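Local coordinates for protein thermosome subunit (Methanococcoides burtonii, PDB 3AQ1) that is a group II chaperonin that probably binds unfolded proteins and uses ATP hydrolysis to help them fold, at residues A[71-85]-A[456-468]. Residues are numbered along the deposited sequence; the frame is centred on the assembly and turned at random.
Sequences STIISEGYRHAAEKC and INAAMEATVMILR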
loop_
_atom_site.group_PDB
_atom_site.type_symbol
_atom_site.label_atom_id
_atom_site.label_comp_id
_atom_site.label_asym_id
_atom_site.label_seq_id
_atom_site.Cartn_x
_atom_site.Cartn_y
_atom_site.Cartn_z
ATOM N N SER A 71 -24.167 23.902 22.030
ATOM C CA SER A 71 -23.714 22.724 21.300
ATOM C C SER A 71 -23.080 23.017 19.939
ATOM O O SER A 71 -22.212 22.282 19.475
ATOM C CB SER A 71 -24.886 21.760 21.122
ATOM O OG SER A 71 -24.763 21.038 19.918
ATOM N N THR A 72 -23.516 24.089 19.295
ATOM C CA THR A 72 -23.056 24.391 17.950
ATOM C C THR A 72 -21.692 25.081 17.934
ATOM O O THR A 72 -20.922 24.932 16.985
ATOM C CB THR A 72 -24.114 25.202 17.208
ATOM O OG1 THR A 72 -25.138 24.302 16.767
ATOM C CG2 THR A 72 -23.518 25.920 16.016
ATOM N N ILE A 73 -21.400 25.813 19.003
ATOM C CA ILE A 73 -20.103 26.457 19.202
ATOM C C ILE A 73 -19.008 25.416 19.408
ATOM O O ILE A 73 -17.910 25.540 18.863
ATOM C CB ILE A 73 -20.127 27.407 20.430
ATOM C CG1 ILE A 73 -20.906 28.686 20.112
ATOM C CG2 ILE A 73 -18.720 27.754 20.880
ATOM C CD1 ILE A 73 -21.126 29.605 21.318
ATOM N N ILE A 74 -19.318 24.392 20.201
ATOM C CA ILE A 74 -18.400 23.278 20.435
ATOM C C ILE A 74 -17.988 22.625 19.125
ATOM O O ILE A 74 -16.811 22.358 18.913
ATOM C CB ILE A 74 -19.023 22.204 21.353
ATOM C CG1 ILE A 74 -19.284 22.783 22.744
ATOM C CG2 ILE A 74 -18.110 20.990 21.461
ATOM C CD1 ILE A 74 -20.146 21.910 23.615
ATOM N N SER A 75 -18.961 22.377 18.251
ATOM C CA SER A 75 -18.702 21.776 16.945
ATOM C C SER A 75 -17.699 22.566 16.115
ATOM O O SER A 75 -16.764 21.986 15.556
ATOM C CB SER A 75 -19.995 21.632 16.153
ATOM O OG SER A 75 -20.921 20.840 16.858
ATOM N N GLU A 76 -17.891 23.881 16.018
ATOM C CA GLU A 76 -16.959 24.703 15.251
ATOM C C GLU A 76 -15.591 24.759 15.914
ATOM O O GLU A 76 -14.569 24.689 15.235
ATOM C CB GLU A 76 -17.516 26.102 15.013
ATOM C CG GLU A 76 -18.464 26.159 13.831
ATOM C CD GLU A 76 -19.758 26.881 14.157
ATOM O OE1 GLU A 76 -19.706 28.079 14.513
ATOM O OE2 GLU A 76 -20.829 26.244 14.056
ATOM N N GLY A 77 -15.579 24.866 17.240
ATOM C CA GLY A 77 -14.342 24.794 17.999
ATOM C C GLY A 77 -13.559 23.522 17.705
ATOM O O GLY A 77 -12.365 23.568 17.413
ATOM N N TYR A 78 -14.237 22.382 17.784
ATOM C CA TYR A 78 -13.625 21.098 17.473
ATOM C C TYR A 78 -13.108 21.062 16.037
ATOM O O TYR A 78 -11.969 20.660 15.794
ATOM C CB TYR A 78 -14.621 19.954 17.677
ATOM C CG TYR A 78 -14.801 19.482 19.099
ATOM C CD1 TYR A 78 -14.177 20.116 20.159
ATOM C CD2 TYR A 78 -15.621 18.407 19.377
ATOM C CE1 TYR A 78 -14.364 19.676 21.457
ATOM C CE2 TYR A 78 -15.813 17.956 20.663
ATOM C CZ TYR A 78 -15.184 18.587 21.697
ATOM O OH TYR A 78 -15.388 18.118 22.973
ATOM N N ARG A 79 -13.947 21.468 15.089
ATOM C CA ARG A 79 -13.569 21.421 13.681
ATOM C C ARG A 79 -12.372 22.331 13.404
ATOM O O ARG A 79 -11.526 22.031 12.560
ATOM C CB ARG A 79 -14.742 21.797 12.781
ATOM C CG ARG A 79 -14.390 21.775 11.301
ATOM C CD ARG A 79 -15.551 22.238 10.452
ATOM N NE ARG A 79 -16.750 21.451 10.708
ATOM C CZ ARG A 79 -16.967 20.245 10.190
ATOM N NH1 ARG A 79 -16.055 19.688 9.394
ATOM N NH2 ARG A 79 -18.092 19.596 10.469
ATOM N N HIS A 80 -12.306 23.439 14.128
ATOM C CA HIS A 80 -11.166 24.332 14.041
ATOM C C HIS A 80 -9.962 23.644 14.692
ATOM O O HIS A 80 -8.827 23.737 14.212
ATOM C CB HIS A 80 -11.508 25.670 14.711
ATOM C CG HIS A 80 -10.481 26.738 14.509
ATOM N ND1 HIS A 80 -10.353 27.817 15.360
ATOM C CD2 HIS A 80 -9.526 26.892 13.561
ATOM C CE1 HIS A 80 -9.367 28.590 14.944
ATOM N NE2 HIS A 80 -8.847 28.052 13.856
ATOM N N ALA A 81 -10.224 22.918 15.772
ATOM C CA ALA A 81 -9.178 22.156 16.439
ATOM C C ALA A 81 -8.551 21.158 15.481
ATOM O O ALA A 81 -7.342 21.149 15.302
ATOM C CB ALA A 81 -9.725 21.447 17.659
ATOM N N ALA A 82 -9.377 20.322 14.863
ATOM C CA ALA A 82 -8.885 19.302 13.940
ATOM C C ALA A 82 -8.028 19.902 12.842
ATOM O O ALA A 82 -7.011 19.336 12.453
ATOM C CB ALA A 82 -10.032 18.540 13.331
ATOM N N GLU A 83 -8.449 21.051 12.337
ATOM C CA GLU A 83 -7.724 21.707 11.260
ATOM C C GLU A 83 -6.395 22.276 11.761
ATOM O O GLU A 83 -5.376 22.232 11.060
ATOM C CB GLU A 83 -8.606 22.775 10.603
ATOM C CG GLU A 83 -9.784 22.173 9.830
ATOM C CD GLU A 83 -10.912 23.159 9.563
ATOM O OE1 GLU A 83 -10.882 24.276 10.130
ATOM O OE2 GLU A 83 -11.835 22.802 8.791
ATOM N N LYS A 84 -6.406 22.785 12.988
ATOM C CA LYS A 84 -5.181 23.257 13.622
ATOM C C LYS A 84 -4.200 22.118 13.936
ATOM O O LYS A 84 -3.007 22.351 14.062
ATOM C CB LYS A 84 -5.510 24.034 14.891
ATOM C CG LYS A 84 -4.341 24.817 15.439
ATOM C CD LYS A 84 -3.771 25.778 14.396
ATOM C CE LYS A 84 -2.568 26.549 14.948
ATOM N NZ LYS A 84 -1.666 27.059 13.876
ATOM N N CYS A 85 -4.699 20.891 14.074
ATOM C CA CYS A 85 -3.821 19.740 14.296
ATOM C C CYS A 85 -3.086 19.392 13.013
ATOM O O CYS A 85 -1.933 18.972 13.046
ATOM C CB CYS A 85 -4.600 18.516 14.802
ATOM S SG CYS A 85 -5.048 18.563 16.568
ATOM N N ILE A 456 -7.785 11.586 13.321
ATOM C CA ILE A 456 -8.190 12.802 14.005
ATOM C C ILE A 456 -9.415 13.442 13.358
ATOM O O ILE A 456 -10.379 13.776 14.045
ATOM C CB ILE A 456 -7.051 13.815 14.107
ATOM C CG1 ILE A 456 -5.992 13.314 15.091
ATOM C CG2 ILE A 456 -7.583 15.159 14.579
ATOM C CD1 ILE A 456 -4.757 14.185 15.159
ATOM N N ASN A 457 -9.390 13.594 12.040
ATOM C CA ASN A 457 -10.537 14.155 11.327
ATOM C C ASN A 457 -11.814 13.297 11.455
ATOM O O ASN A 457 -12.923 13.821 11.530
ATOM C CB ASN A 457 -10.204 14.427 9.849
ATOM C CG ASN A 457 -9.142 15.517 9.670
ATOM O OD1 ASN A 457 -8.814 16.262 10.606
ATOM N ND2 ASN A 457 -8.602 15.614 8.456
ATOM N N ALA A 458 -11.662 11.982 11.488
ATOM C CA ALA A 458 -12.832 11.129 11.617
ATOM C C ALA A 458 -13.435 11.236 13.022
ATOM O O ALA A 458 -14.646 11.310 13.182
ATOM C CB ALA A 458 -12.494 9.669 11.258
ATOM N N ALA A 459 -12.588 11.256 14.040
ATOM C CA ALA A 459 -13.080 11.407 15.395
ATOM C C ALA A 459 -13.854 12.710 15.497
ATOM O O ALA A 459 -14.957 12.750 16.026
ATOM C CB ALA A 459 -11.940 11.388 16.380
ATOM N N MET A 460 -13.270 13.776 14.977
ATOM C CA MET A 460 -13.928 15.071 14.969
ATOM C C MET A 460 -15.263 15.064 14.188
ATOM O O MET A 460 -16.282 15.509 14.703
ATOM C CB MET A 460 -12.964 16.142 14.442
ATOM C CG MET A 460 -13.548 17.537 14.380
ATOM S SD MET A 460 -14.518 17.747 12.879
ATOM C CE MET A 460 -13.213 18.115 11.709
ATOM N N GLU A 461 -15.256 14.552 12.959
ATOM C CA GLU A 461 -16.467 14.491 12.131
ATOM C C GLU A 461 -17.577 13.641 12.732
ATOM O O GLU A 461 -18.756 13.934 12.554
ATOM C CB GLU A 461 -16.154 13.964 10.727
ATOM C CG GLU A 461 -15.317 14.894 9.861
ATOM C CD GLU A 461 -16.015 16.187 9.526
ATOM O OE1 GLU A 461 -17.210 16.323 9.861
ATOM O OE2 GLU A 461 -15.366 17.066 8.927
ATOM N N ALA A 462 -17.196 12.579 13.429
ATOM C CA ALA A 462 -18.157 11.688 14.058
ATOM C C ALA A 462 -18.778 12.347 15.277
ATOM O O ALA A 462 -19.973 12.187 15.545
ATOM C CB ALA A 462 -17.481 10.395 14.465
ATOM N N THR A 463 -17.947 13.066 16.025
ATOM C CA THR A 463 -18.377 13.730 17.245
ATOM C C THR A 463 -19.298 14.877 16.882
ATOM O O THR A 463 -20.370 15.042 17.461
ATOM C CB THR A 463 -17.176 14.270 18.018
ATOM O OG1 THR A 463 -16.424 13.169 18.525
ATOM C CG2 THR A 463 -17.610 15.138 19.176
ATOM N N VAL A 464 -18.870 15.661 15.904
ATOM C CA VAL A 464 -19.640 16.805 15.456
ATOM C C VAL A 464 -20.956 16.377 14.819
ATOM O O VAL A 464 -21.982 17.014 15.003
ATOM C CB VAL A 464 -18.823 17.649 14.486
ATOM C CG1 VAL A 464 -19.727 18.407 13.544
ATOM C CG2 VAL A 464 -17.913 18.587 15.276
ATOM N N MET A 465 -20.932 15.280 14.085
ATOM C CA MET A 465 -22.146 14.801 13.452
ATOM C C MET A 465 -23.177 14.426 14.518
ATOM O O MET A 465 -24.374 14.645 14.355
ATOM C CB MET A 465 -21.824 13.614 12.550
ATOM C CG MET A 465 -23.033 12.880 12.054
ATOM S SD MET A 465 -22.777 12.286 10.391
ATOM C CE MET A 465 -21.122 11.633 10.554
ATOM N N ILE A 466 -22.699 13.868 15.618
ATOM C CA ILE A 466 -23.551 13.472 16.724
ATOM C C ILE A 466 -24.067 14.670 17.541
ATOM O O ILE A 466 -25.172 14.630 18.077
ATOM C CB ILE A 466 -22.781 12.524 17.642
ATOM C CG1 ILE A 466 -22.511 11.211 16.905
ATOM C CG2 ILE A 466 -23.512 12.324 18.975
ATOM C CD1 ILE A 466 -21.951 10.119 17.777
ATOM N N LEU A 467 -23.267 15.729 17.636
ATOM C CA LEU A 467 -23.655 16.923 18.379
ATOM C C LEU A 467 -24.716 17.754 17.651
ATOM O O LEU A 467 -25.655 18.278 18.261
ATOM C CB LEU A 467 -22.436 17.808 18.632
ATOM C CG LEU A 467 -21.373 17.304 19.598
ATOM C CD1 LEU A 467 -20.247 18.305 19.673
ATOM C CD2 LEU A 467 -21.975 17.075 20.980
ATOM N N ARG A 468 -24.545 17.888 16.345
ATOM C CA ARG A 468 -25.386 18.779 15.571
ATOM C C ARG A 468 -26.555 18.021 14.997
ATOM O O ARG A 468 -26.567 17.651 13.829
ATOM C CB ARG A 468 -24.574 19.504 14.495
ATOM C CG ARG A 468 -24.039 20.865 14.971
ATOM C CD ARG A 468 -23.137 21.515 13.929
ATOM N NE ARG A 468 -23.547 21.161 12.572
ATOM C CZ ARG A 468 -24.328 21.910 11.801
ATOM N NH1 ARG A 468 -24.784 23.075 12.244
ATOM N NH2 ARG A 468 -24.650 21.491 10.583
#
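Helices 71-85 and 456-467 lie side by side and nearly antiparallel (168°), 9.6 Å apart at closest approach, with S75 opposite V464 and A82 opposite N457. S75 and A82, small residues, let the helices close up: V464 CG2 rests on S75, 3.6 Å from S75 O, and M460 CE lies 3.6 Å from A82 CB. M460 reaches this place because CG is anti to the backbone N (chi1 180°) and the chain then bends twice, its end crossing the root of R79 at about a right angle, with SD over one face of the R79 guanidinium, offset toward the rim. That guanidinium forms a salt bridge with E461: NH1 meets OE2 at 2.8 Å on its syn side but tilted out of the carboxylate plane, a bent bond, while NH2 reaches OE1 in a weak one, the two planes turned 48° apart. A leucine in place of R79 would probably leave the E461 carboxylate without its charged mate. On the inner flank T463 CG2 meets the Y78 ring at its edge, 3.7 Å from CE2. Toward the C-terminal end of 456-467, L467 packs CD1 on I74 CG2, and S71 OG gives a weak hydrogen bond to L467 O. The pair lies in the helical equatorial domain of the chaperonin fold: helix 45-65 covers the Y78 and T463 flank, with Y78 OH bonded to L57 O, and F391 of helix 383-394 touches both C85 and I456.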